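Local coordinates for protein alcohol dehydrogenase, zinc-containing (Streptococcus pneumoniae serotype 2, PDB 5YLN) that probably catalyses the NAD+-dependent oxidation of alcohols to aldehydes or ketones as a zinc-containing, medium-chain alcohol dehydrogenase, at residues Val202-Asn207 against Asn222-Glu227. Numbering follows the deposited sequence.
Sequences VDLDDN and NSSDPE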
loop_
_atom_site.group_PDB
_atom_site.type_symbol
_atom_site.label_atom_id
_atom_site.label_comp_id
_atom_site.label_asym_id
_atom_site.label_seq_id
_atom_site.Cartn_x
_atom_site.Cartn_y
_atom_site.Cartn_z
ATOM N N VAL A 202 3.173 -18.970 -9.753
ATOM C CA VAL A 202 1.931 -19.088 -10.513
ATOM C C VAL A 202 2.198 -18.599 -11.927
ATOM O O VAL A 202 2.748 -17.504 -12.111
ATOM C CB VAL A 202 0.791 -18.284 -9.855
ATOM C CG1 VAL A 202 -0.531 -18.456 -10.636
ATOM C CG2 VAL A 202 0.623 -18.726 -8.426
ATOM N N ASP A 203 1.829 -19.420 -12.917
ATOM C CA ASP A 203 2.016 -19.111 -14.332
ATOM C C ASP A 203 1.154 -20.071 -15.160
ATOM O O ASP A 203 0.609 -21.050 -14.644
ATOM C CB ASP A 203 3.505 -19.190 -14.704
ATOM C CG ASP A 203 3.837 -18.450 -15.988
ATOM O OD1 ASP A 203 3.294 -18.828 -17.046
ATOM O OD2 ASP A 203 4.637 -17.491 -15.946
ATOM N N LEU A 204 1.022 -19.767 -16.454
ATOM C CA LEU A 204 0.335 -20.644 -17.406
ATOM C C LEU A 204 1.264 -21.698 -17.997
ATOM O O LEU A 204 0.848 -22.837 -18.217
ATOM C CB LEU A 204 -0.280 -19.823 -18.545
ATOM C CG LEU A 204 -1.083 -18.571 -18.170
ATOM C CD1 LEU A 204 -1.238 -17.637 -19.368
ATOM C CD2 LEU A 204 -2.451 -18.937 -17.602
ATOM N N ASP A 205 2.522 -21.330 -18.231
ATOM C CA ASP A 205 3.514 -22.166 -18.906
ATOM C C ASP A 205 4.177 -23.120 -17.913
ATOM O O ASP A 205 4.828 -22.679 -16.955
ATOM C CB ASP A 205 4.549 -21.252 -19.558
ATOM C CG ASP A 205 5.668 -21.999 -20.259
ATOM O OD1 ASP A 205 5.903 -23.190 -19.977
ATOM O OD2 ASP A 205 6.336 -21.362 -21.101
ATOM N N ASP A 206 4.059 -24.425 -18.174
ATOM C CA ASP A 206 4.661 -25.397 -17.268
ATOM C C ASP A 206 6.186 -25.409 -17.355
ATOM O O ASP A 206 6.854 -25.745 -16.367
ATOM C CB ASP A 206 4.118 -26.796 -17.535
ATOM C CG ASP A 206 4.632 -27.802 -16.531
ATOM O OD1 ASP A 206 4.293 -27.660 -15.333
ATOM O OD2 ASP A 206 5.387 -28.716 -16.934
ATOM N N ASN A 207 6.753 -25.049 -18.511
ATOM C CA ASN A 207 8.209 -24.973 -18.624
ATOM C C ASN A 207 8.768 -23.914 -17.686
ATOM O O ASN A 207 9.762 -24.142 -16.986
ATOM C CB ASN A 207 8.617 -24.682 -20.069
ATOM C CG ASN A 207 8.398 -25.878 -20.997
ATOM O OD1 ASN A 207 8.207 -27.003 -20.534
ATOM N ND2 ASN A 207 8.444 -25.640 -22.311
ATOM N N ASN A 222 -0.469 -23.871 -11.703
ATOM C CA ASN A 222 -0.764 -23.473 -13.070
ATOM C C ASN A 222 -2.072 -22.688 -13.065
ATOM O O ASN A 222 -3.088 -23.163 -12.547
ATOM C CB ASN A 222 -0.848 -24.693 -13.987
ATOM C CG ASN A 222 -0.742 -24.323 -15.462
ATOM O OD1 ASN A 222 -1.466 -23.465 -15.951
ATOM N ND2 ASN A 222 0.194 -24.941 -16.159
ATOM N N SER A 223 -2.045 -21.481 -13.621
ATOM C CA SER A 223 -3.193 -20.587 -13.563
ATOM C C SER A 223 -4.154 -20.782 -14.729
ATOM O O SER A 223 -4.995 -19.910 -14.975
ATOM C CB SER A 223 -2.721 -19.135 -13.504
ATOM O OG SER A 223 -1.776 -18.878 -14.524
ATOM N N SER A 224 -4.056 -21.904 -15.443
ATOM C CA SER A 224 -4.896 -22.102 -16.622
ATOM C C SER A 224 -6.373 -22.146 -16.254
ATOM O O SER A 224 -7.210 -21.556 -16.945
ATOM C CB SER A 224 -4.478 -23.371 -17.353
ATOM O OG SER A 224 -3.197 -23.183 -17.927
ATOM N N ASP A 225 -6.713 -22.847 -15.171
ATOM C CA ASP A 225 -8.021 -22.746 -14.541
ATOM C C ASP A 225 -7.871 -21.784 -13.365
ATOM O O ASP A 225 -7.474 -22.211 -12.273
ATOM C CB ASP A 225 -8.517 -24.120 -14.068
ATOM C CG ASP A 225 -9.950 -24.092 -13.509
ATOM O OD1 ASP A 225 -10.378 -23.078 -12.914
ATOM O OD2 ASP A 225 -10.651 -25.116 -13.641
ATOM N N PRO A 226 -8.182 -20.490 -13.533
ATOM C CA PRO A 226 -7.956 -19.524 -12.437
ATOM C C PRO A 226 -8.627 -19.920 -11.131
ATOM O O PRO A 226 -8.009 -19.815 -10.061
ATOM C CB PRO A 226 -8.537 -18.215 -12.996
ATOM C CG PRO A 226 -8.628 -18.424 -14.521
ATOM C CD PRO A 226 -8.871 -19.892 -14.697
ATOM N N GLU A 227 -9.873 -20.403 -11.200
ATOM C CA GLU A 227 -10.605 -20.780 -9.987
ATOM C C GLU A 227 -9.908 -21.924 -9.253
ATOM O O GLU A 227 -9.762 -21.902 -8.019
ATOM C CB GLU A 227 -12.046 -21.170 -10.348
ATOM C CG GLU A 227 -12.864 -21.644 -9.155
ATOM C CD GLU A 227 -14.356 -21.790 -9.454
ATOM O OE1 GLU A 227 -15.125 -22.003 -8.492
ATOM O OE2 GLU A 227 -14.768 -21.696 -10.634
#
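The carboxyl ends of neighbouring parallel strands in a Rossmann-type nucleotide-binding domain meet where D203 pairs with N222 in a parallel bridge and L204 lies next to S223. Strand 219-222 is an edge strand of the six-stranded parallel sheet within this chain, and the contact follows its last rung beside strand 198-203, just before each strand gives way to its helix. The rung closes with a bond from S223 N to D203 O, 2.9 Å long and nearly straight (161°), the N-H arriving from above the carbonyl plane; N222 CA adds a CH···O contact to the same oxygen. The D203 side chain, on the same face of the sheet as that of N222, is engaged in its own segment and beyond: OD1 accepts from the backbone N of D205 in an Asx turn, while OD2 accepts from S180 N of the glycine-rich turn. An acidic residue ending this second strand is familiar in NAD-binding Rossmann folds, where it commonly binds the adenosine ribose, a role the position of D203 would suit, although no cofactor is bound in this apo structure. The N222 side chain reaches across to the backbone of L204, CG anti to its N (chi1 -163°), and ND2 gives a weak bond to L204 O at 3.0 Å. Its OD1 accepts from S224 N in a second Asx turn and from S224 OG, two bonds that fix the amide's rotation. V202 CG1 packs on S223 CB at 3.7 Å, and the CD2 methyl of the exposed L204 sits 3.2 Å from the hydroxyl oxygen S223 OG.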